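Local structure of broad specificity aminotransferase (Leishmania mexicana, 4WB0) at residues Gln66-Met71 against Pro300-Arg305; Val91-Gly96 against Glu315-Trp320. The protein probably transfers amino groups between amino acids and 2-oxo acids such as 2-oxoglutarate, using pyridoxal 5'-phosphate as cofactor and working as a homodimer. All blocks are in the same frame, centred on the assembly; numbering follows the deposited sequence.

Interaction 1: residues Gln66-Met71 against Pro300-Arg305; sequences QLLLDM and PAHGAR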
ATOM      1  N   GLN A  66     -16.218  16.309   6.596  1.00 27.17           N
ATOM      2  CA  GLN A  66     -17.639  16.347   7.010  1.00 28.01           C
ATOM      3  C   GLN A  66     -18.553  15.979   5.863  1.00 24.74           C
ATOM      4  O   GLN A  66     -19.487  15.215   6.069  1.00 26.02           O
ATOM      5  CB  GLN A  66     -18.035  17.713   7.560  1.00 31.82           C
ATOM      6  CG  GLN A  66     -19.484  17.708   8.176  1.00 35.93           C
ATOM      7  CD  GLN A  66     -19.565  16.806   9.403  1.00 38.24           C
ATOM      8  OE1 GLN A  66     -18.721  16.906  10.320  1.00 39.57           O
ATOM      9  NE2 GLN A  66     -20.547  15.889   9.417  1.00 41.20           N
ATOM     10  N   LEU A  67     -18.303  16.497   4.661  1.00 24.11           N
ATOM     11  CA  LEU A  67     -19.084  16.065   3.476  1.00 24.40           C
ATOM     12  C   LEU A  67     -19.078  14.573   3.297  1.00 25.30           C
ATOM     13  O   LEU A  67     -20.104  13.967   3.075  1.00 24.57           O
ATOM     14  CB  LEU A  67     -18.577  16.711   2.197  1.00 25.11           C
ATOM     15  CG  LEU A  67     -18.863  18.187   2.130  1.00 28.61           C
ATOM     16  CD1 LEU A  67     -18.007  18.784   0.998  1.00 32.74           C
ATOM     17  CD2 LEU A  67     -20.347  18.552   1.928  1.00 31.09           C
ATOM     18  N   LEU A  68     -17.915  13.984   3.429  1.00 24.25           N
ATOM     19  CA  LEU A  68     -17.763  12.605   3.118  1.00 26.25           C
ATOM     20  C   LEU A  68     -18.511  11.801   4.191  1.00 25.60           C
ATOM     21  O   LEU A  68     -19.175  10.814   3.901  1.00 27.21           O
ATOM     22  CB  LEU A  68     -16.283  12.271   3.051  1.00 26.85           C
ATOM     23  CG  LEU A  68     -15.960  10.826   2.776  1.00 32.46           C
ATOM     24  CD1 LEU A  68     -16.619  10.404   1.407  1.00 34.06           C
ATOM     25  CD2 LEU A  68     -14.400  10.655   2.775  1.00 39.13           C
ATOM     26  N   LEU A  69     -18.412  12.244   5.430  1.00 26.72           N
ATOM     27  CA  LEU A  69     -19.010  11.476   6.523  1.00 32.43           C
ATOM     28  C   LEU A  69     -20.530  11.457   6.336  1.00 32.73           C
ATOM     29  O   LEU A  69     -21.152  10.393   6.446  1.00 33.80           O
ATOM     30  CB  LEU A  69     -18.603  12.047   7.872  1.00 36.83           C
ATOM     31  CG  LEU A  69     -19.270  11.396   9.089  1.00 43.72           C
ATOM     32  CD1 LEU A  69     -18.799   9.989   9.188  1.00 45.31           C
ATOM     33  CD2 LEU A  69     -18.897  12.118  10.342  1.00 46.96           C
ATOM     34  N   ASP A  70     -21.106  12.613   5.994  1.00 31.63           N
ATOM     35  CA  ASP A  70     -22.564  12.764   5.772  1.00 32.49           C
ATOM     36  C   ASP A  70     -23.092  11.933   4.574  1.00 30.21           C
ATOM     37  O   ASP A  70     -24.249  11.517   4.549  1.00 32.16           O
ATOM     38  CB  ASP A  70     -22.922  14.239   5.570  1.00 33.24           C
ATOM     39  CG  ASP A  70     -22.805  15.075   6.867  1.00 39.19           C
ATOM     40  OD1 ASP A  70     -22.895  14.497   7.963  1.00 42.50           O
ATOM     41  OD2 ASP A  70     -22.645  16.315   6.793  1.00 40.04           O
ATOM     42  N   MET A  71     -22.267  11.680   3.580  1.00 26.38           N
ATOM     43  CA  MET A  71     -22.679  10.855   2.461  1.00 29.25           C
ATOM     44  C   MET A  71     -22.889   9.365   2.747  1.00 31.99           C
ATOM     45  O   MET A  71     -23.589   8.717   1.999  1.00 29.67           O
ATOM     46  CB  MET A  71     -21.662  10.928   1.352  1.00 31.25           C
ATOM     47  CG  MET A  71     -21.553  12.276   0.714  1.00 33.59           C
ATOM     48  SD  MET A  71     -20.116  12.201  -0.382  1.00 33.70           S
ATOM     49  CE  MET A  71     -19.991  13.938  -0.676  1.00 29.45           C
ATOM     50  N   PRO A 300      -6.283   2.169  -0.342  1.00 23.34           N
ATOM     51  CA  PRO A 300      -7.159   2.732   0.687  1.00 22.51           C
ATOM     52  C   PRO A 300      -8.041   3.831   0.120  1.00 21.30           C
ATOM     53  O   PRO A 300      -7.581   4.732  -0.634  1.00 21.77           O
ATOM     54  CB  PRO A 300      -6.194   3.278   1.720  1.00 23.62           C
ATOM     55  CG  PRO A 300      -4.940   3.546   0.948  1.00 21.76           C
ATOM     56  CD  PRO A 300      -4.907   2.692  -0.239  1.00 24.87           C
ATOM     57  N   ALA A 301      -9.315   3.739   0.451  1.00 19.87           N
ATOM     58  CA  ALA A 301     -10.322   4.655  -0.148  1.00 20.81           C
ATOM     59  C   ALA A 301     -10.400   6.082   0.422  1.00 23.59           C
ATOM     60  O   ALA A 301     -10.710   7.051  -0.308  1.00 21.50           O
ATOM     61  CB  ALA A 301     -11.704   3.993  -0.060  1.00 21.42           C
ATOM     62  N   HIS A 302     -10.184   6.247   1.724  1.00 23.70           N
ATOM     63  CA  HIS A 302     -10.476   7.503   2.369  1.00 21.78           C
ATOM     64  C   HIS A 302      -9.768   8.704   1.765  1.00 23.83           C
ATOM     65  O   HIS A 302     -10.404   9.747   1.515  1.00 23.40           O
ATOM     66  CB  HIS A 302     -10.145   7.395   3.857  1.00 23.71           C
ATOM     67  CG  HIS A 302     -10.578   8.586   4.670  1.00 24.07           C
ATOM     68  ND1 HIS A 302     -11.892   8.851   4.963  1.00 27.44           N
ATOM     69  CD2 HIS A 302      -9.856   9.572   5.263  1.00 26.31           C
ATOM     70  CE1 HIS A 302     -11.973   9.929   5.742  1.00 27.25           C
ATOM     71  NE2 HIS A 302     -10.749  10.375   5.952  1.00 28.05           N
ATOM     72  N   GLY A 303      -8.458   8.602   1.531  1.00 22.31           N
ATOM     73  CA  GLY A 303      -7.744   9.715   0.959  1.00 21.99           C
ATOM     74  C   GLY A 303      -8.184  10.082  -0.472  1.00 23.79           C
ATOM     75  O   GLY A 303      -8.268  11.253  -0.868  1.00 21.47           O
ATOM     76  N   ALA A 304      -8.456   9.069  -1.280  1.00 18.84           N
ATOM     77  CA  ALA A 304      -8.905   9.342  -2.623  1.00 19.17           C
ATOM     78  C   ALA A 304     -10.310   9.936  -2.619  1.00 20.98           C
ATOM     79  O   ALA A 304     -10.629  10.745  -3.473  1.00 21.00           O
ATOM     80  CB  ALA A 304      -8.887   8.107  -3.421  1.00 19.19           C
ATOM     81  N   ARG A 305     -11.160   9.467  -1.724  1.00 19.39           N
ATOM     82  CA  ARG A 305     -12.534  10.046  -1.619  1.00 22.19           C
ATOM     83  C   ARG A 305     -12.486  11.507  -1.201  1.00 21.91           C
ATOM     84  O   ARG A 305     -13.140  12.377  -1.804  1.00 23.47           O
ATOM     85  CB  ARG A 305     -13.349   9.241  -0.646  1.00 20.12           C
ATOM     86  CG  ARG A 305     -13.776   7.876  -1.221  1.00 24.23           C
ATOM     87  CD  ARG A 305     -14.522   7.075  -0.196  1.00 26.84           C
ATOM     88  NE  ARG A 305     -15.107   5.886  -0.834  1.00 32.59           N
ATOM     89  CZ  ARG A 305     -15.630   4.879  -0.141  1.00 36.32           C
ATOM     90  NH1 ARG A 305     -15.599   4.899   1.195  1.00 36.04           N
ATOM     91  NH2 ARG A 305     -16.184   3.856  -0.767  1.00 40.33           N
TER

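Interaction 2: residues Val91-Gly96 against Glu315-Trp320; sequences VKMTYG and ELRKEW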
ATOM      1  N   VAL A  91      -5.803  12.942 -12.837  1.00 21.57           N
ATOM      2  CA  VAL A  91      -5.089  12.970 -14.105  1.00 23.15           C
ATOM      3  C   VAL A  91      -5.441  14.276 -14.852  1.00 24.19           C
ATOM      4  O   VAL A  91      -4.615  14.907 -15.518  1.00 22.04           O
ATOM      5  CB  VAL A  91      -5.462  11.744 -14.925  1.00 25.17           C
ATOM      6  CG1 VAL A  91      -4.990  11.913 -16.338  1.00 28.60           C
ATOM      7  CG2 VAL A  91      -4.888  10.491 -14.283  1.00 24.94           C
ATOM      8  N   LYS A  92      -6.688  14.691 -14.705  1.00 25.28           N
ATOM      9  CA  LYS A  92      -7.102  15.940 -15.299  1.00 27.09           C
ATOM     10  C   LYS A  92      -6.381  17.132 -14.687  1.00 23.39           C
ATOM     11  O   LYS A  92      -6.119  18.113 -15.379  1.00 26.19           O
ATOM     12  CB  LYS A  92      -8.629  16.115 -15.182  1.00 33.87           C
ATOM     13  CG  LYS A  92      -9.352  15.541 -16.402  1.00 45.27           C
ATOM     14  CD  LYS A  92     -10.730  14.932 -16.082  1.00 53.70           C
ATOM     15  CE  LYS A  92     -11.700  15.971 -15.554  1.00 60.86           C
ATOM     16  NZ  LYS A  92     -13.087  15.403 -15.413  1.00 65.51           N
ATOM     17  N   MET A  93      -6.089  17.077 -13.400  1.00 23.85           N
ATOM     18  CA  MET A  93      -5.362  18.183 -12.734  1.00 26.86           C
ATOM     19  C   MET A  93      -3.959  18.379 -13.323  1.00 27.19           C
ATOM     20  O   MET A  93      -3.500  19.500 -13.503  1.00 29.32           O
ATOM     21  CB  MET A  93      -5.226  17.918 -11.220  1.00 26.44           C
ATOM     22  CG  MET A  93      -4.493  19.038 -10.409  1.00 32.39           C
ATOM     23  SD  MET A  93      -4.262  18.545  -8.674  1.00 33.27           S
ATOM     24  CE  MET A  93      -2.910  17.412  -8.859  1.00 30.28           C
ATOM     25  N   THR A  94      -3.287  17.284 -13.654  1.00 25.24           N
ATOM     26  CA  THR A  94      -1.916  17.445 -14.195  1.00 25.85           C
ATOM     27  C   THR A  94      -1.973  17.679 -15.699  1.00 26.58           C
ATOM     28  O   THR A  94      -1.315  18.591 -16.175  1.00 24.41           O
ATOM     29  CB  THR A  94      -1.024  16.295 -13.803  1.00 29.83           C
ATOM     30  OG1 THR A  94       0.377  16.561 -14.185  1.00 37.75           O
ATOM     31  CG2 THR A  94      -1.524  14.993 -14.347  1.00 28.08           C
ATOM     32  N   TYR A  95      -2.778  16.933 -16.467  1.00 25.28           N
ATOM     33  CA  TYR A  95      -2.768  17.135 -17.946  1.00 25.75           C
ATOM     34  C   TYR A  95      -3.705  18.164 -18.499  1.00 29.03           C
ATOM     35  O   TYR A  95      -3.605  18.533 -19.660  1.00 29.62           O
ATOM     36  CB  TYR A  95      -3.013  15.773 -18.626  1.00 24.42           C
ATOM     37  CG  TYR A  95      -1.785  14.908 -18.518  1.00 24.65           C
ATOM     38  CD1 TYR A  95      -0.600  15.305 -19.129  1.00 26.21           C
ATOM     39  CD2 TYR A  95      -1.808  13.742 -17.828  1.00 23.62           C
ATOM     40  CE1 TYR A  95       0.541  14.528 -19.043  1.00 24.16           C
ATOM     41  CE2 TYR A  95      -0.662  12.912 -17.718  1.00 26.39           C
ATOM     42  CZ  TYR A  95       0.509  13.336 -18.331  1.00 25.26           C
ATOM     43  OH  TYR A  95       1.609  12.545 -18.276  1.00 25.29           O
ATOM     44  N   GLY A  96      -4.586  18.709 -17.677  1.00 33.22           N
ATOM     45  CA  GLY A  96      -5.482  19.738 -18.187  1.00 41.95           C
ATOM     46  C   GLY A  96      -6.853  19.152 -18.489  1.00 58.12           C
ATOM     47  O   GLY A  96      -7.000  17.952 -18.693  1.00 51.89           O
ATOM     48  N   GLU A 315     -16.556  24.890  -5.912  1.00 35.33           N
ATOM     49  CA  GLU A 315     -16.258  25.743  -4.750  1.00 36.29           C
ATOM     50  C   GLU A 315     -15.044  25.253  -3.956  1.00 29.44           C
ATOM     51  O   GLU A 315     -14.163  26.045  -3.615  1.00 29.00           O
ATOM     52  CB  GLU A 315     -17.459  25.815  -3.808  1.00 37.64           C
ATOM     53  N   LEU A 316     -15.018  23.967  -3.626  1.00 26.88           N
ATOM     54  CA  LEU A 316     -13.905  23.414  -2.875  1.00 27.07           C
ATOM     55  C   LEU A 316     -12.630  23.522  -3.698  1.00 26.25           C
ATOM     56  O   LEU A 316     -11.568  23.804  -3.156  1.00 23.25           O
ATOM     57  CB  LEU A 316     -14.143  21.954  -2.489  1.00 26.51           C
ATOM     58  CG  LEU A 316     -15.291  21.631  -1.529  1.00 27.91           C
ATOM     59  CD1 LEU A 316     -15.309  20.175  -1.223  1.00 26.98           C
ATOM     60  CD2 LEU A 316     -15.077  22.352  -0.212  1.00 29.18           C
ATOM     61  N   ARG A 317     -12.735  23.325  -5.008  1.00 27.02           N
ATOM     62  CA  ARG A 317     -11.558  23.329  -5.875  1.00 25.30           C
ATOM     63  C   ARG A 317     -10.949  24.733  -5.891  1.00 26.53           C
ATOM     64  O   ARG A 317      -9.757  24.924  -5.748  1.00 25.18           O
ATOM     65  CB  ARG A 317     -11.936  22.874  -7.266  1.00 27.78           C
ATOM     66  CG  ARG A 317     -10.803  22.929  -8.295  1.00 28.35           C
ATOM     67  CD  ARG A 317      -9.582  22.142  -7.886  1.00 29.30           C
ATOM     68  NE  ARG A 317      -8.647  22.056  -9.013  1.00 31.43           N
ATOM     69  CZ  ARG A 317      -8.706  21.166  -9.999  1.00 32.42           C
ATOM     70  NH1 ARG A 317      -9.660  20.235 -10.053  1.00 30.36           N
ATOM     71  NH2 ARG A 317      -7.797  21.211 -10.962  1.00 33.68           N
ATOM     72  N   LYS A 318     -11.796  25.752  -5.956  1.00 28.47           N
ATOM     73  CA  LYS A 318     -11.275  27.113  -5.979  1.00 31.69           C
ATOM     74  C   LYS A 318     -10.755  27.499  -4.605  1.00 27.68           C
ATOM     75  O   LYS A 318      -9.679  28.124  -4.477  1.00 28.34           O
ATOM     76  CB  LYS A 318     -12.363  28.061  -6.512  1.00 40.99           C
ATOM     77  CG  LYS A 318     -12.852  29.155  -5.601  1.00 54.81           C
ATOM     78  CD  LYS A 318     -14.013  28.653  -4.734  1.00 65.24           C
ATOM     79  CE  LYS A 318     -15.015  29.742  -4.377  1.00 74.40           C
ATOM     80  NZ  LYS A 318     -16.019  29.254  -3.380  1.00 77.41           N
ATOM     81  N   GLU A 319     -11.445  27.090  -3.553  1.00 25.59           N
ATOM     82  CA  GLU A 319     -10.912  27.325  -2.211  1.00 28.74           C
ATOM     83  C   GLU A 319      -9.557  26.626  -2.017  1.00 27.36           C
ATOM     84  O   GLU A 319      -8.615  27.171  -1.384  1.00 24.74           O
ATOM     85  CB  GLU A 319     -11.887  26.869  -1.143  1.00 31.68           C
ATOM     86  CG  GLU A 319     -13.029  27.860  -0.995  1.00 41.15           C
ATOM     87  CD  GLU A 319     -14.187  27.326  -0.149  1.00 47.54           C
ATOM     88  OE1 GLU A 319     -15.293  27.910  -0.204  1.00 55.15           O
ATOM     89  OE2 GLU A 319     -13.981  26.319   0.570  1.00 44.78           O
ATOM     90  N   TRP A 320      -9.453  25.407  -2.521  1.00 28.14           N
ATOM     91  CA  TRP A 320      -8.186  24.671  -2.395  1.00 24.58           C
ATOM     92  C   TRP A 320      -7.060  25.400  -3.096  1.00 23.80           C
ATOM     93  O   TRP A 320      -5.977  25.570  -2.554  1.00 22.87           O
ATOM     94  CB  TRP A 320      -8.295  23.260  -2.982  1.00 22.26           C
ATOM     95  CG  TRP A 320      -7.004  22.536  -2.918  1.00 23.50           C
ATOM     96  CD1 TRP A 320      -6.144  22.465  -1.846  1.00 24.95           C
ATOM     97  CD2 TRP A 320      -6.416  21.771  -3.958  1.00 24.70           C
ATOM     98  NE1 TRP A 320      -5.057  21.707  -2.188  1.00 25.35           N
ATOM     99  CE2 TRP A 320      -5.202  21.275  -3.480  1.00 23.29           C
ATOM    100  CE3 TRP A 320      -6.811  21.462  -5.259  1.00 25.05           C
ATOM    101  CZ2 TRP A 320      -4.370  20.464  -4.255  1.00 24.15           C
ATOM    102  CZ3 TRP A 320      -5.974  20.695  -6.039  1.00 27.90           C
ATOM    103  CH2 TRP A 320      -4.781  20.189  -5.530  1.00 25.40           C
TER

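Interaction 1: residues Gln66-Met71 against Pro300-Arg305
Leu68 reaches from helix 59-71 to the first turn of helix 301-312, and its forked end makes all the contact between the two segments. This is apolar helix-helix packing beside the dimer interface. CD2 sits between two residues one turn apart, 3.8 Å from both Arg305 CB and His302 ND1; the second methyl, CD1, rests 4.0 Å from Arg305 CB. With CG anti to the backbone N (chi1 178°), the branch is carried straight out toward the other helix. It comes to the imidazole obliquely, on the side of ND1 and CE1, while the side chain of Arg305 passes it at about a right angle.

The two segments share no polar bond. Arg305 gives Leu68 its CB and then runs on past it, extended, until NH1 hydrogen-bonds to Asn74 O, just after helix 59-71; the CB of Ala301 lies 3.9 Å above the plane of its guanidinium, toward the rim. Within helix 59-71 Gln66 NE2 donates to Asp70 OD1 at 3.1 Å, a bond that spans one turn of the helix and meets the carboxylate from above its plane.

Leu306 and Leu309, further along helix 301-312, continue the apolar seam on Leu68, with Leu73 from the loop after helix 59-71. Pro300 and Ala304 pack against strand 104-110, and the second subunit stacks a ring on His302 and bonds His302 N through an acidic side chain.

Interaction 2: residues Val91-Gly96 against Glu315-Trp320
A Met-aromatic contact joins the last turn of helix 84-95 to the beginning of the long helix 314-344. Its sulfur is that of Met93, and its ring is the six-membered part of the Trp320 indole. Met93 SD lies 3.6 Å from Trp320 CH2 and 3.8 Å from Trp320 CZ3, so it faces the outer C-H bonds of the ring. It stands 4.8 Å from the centroid of that ring and 89° off the normal, almost exactly in the plane: the sulfur meets the edge, where the hydrogens carry a slight positive charge, and not the pi face. The chain of Met93 makes this possible by staying extended through chi1 and chi2 (-179° and -175°), which pushes SD well out from its helix before the methyl turns aside.

Nearer the backbone, the same side chain meets a cationic group. Arg317 NH2 approaches Met93 CG to 4.0 Å, an oblique van der Waals contact with no polar bond in it. The polar work of this guanidinium is done within its own part of the fold: NE forms a salt bridge with Glu321 OE1, one turn on, and NH1 hydrogen-bonds to Leu311 O near the end of the preceding helix. Arg317 also sends CD to the edge of the Trp320 ring, in its plane, so the CD methylene of Arg317 and the sulfur of Met93 both border the indole. Trp320 NE1 donates a hydrogen bond to Asn260 O, which helps fix the rotation of the ring.

Leu311 and Ile310 of helix 301-312 and Val60 of helix 59-71 pack on Trp320, while Met93 also leans on Leu311, on Phe257 and on Gln255 of strand 252-256 in the large mixed sheet.

Interactions 1 and 2 lie about 17 Å apart, centre to centre, on the same side of the chain's centre, and together they tie two helix pairs to each other. Helices 59-71 and 84-95 are successive in the chain, as are 301-312 and 314-344; the first helix of one pair meets the first of the other, and the second meets the second, so the segments alternate along the sequence. All eight strands of the large mixed sheet lie in the roughly 200 residues between the pairs. Segments 66-71 and 315-320 also touch, through Leu67 CD1 and Leu316 CD1 at 3.8 Å. Interaction 1 borders the second subunit, whereas interaction 2 is packed wholly within its own chain.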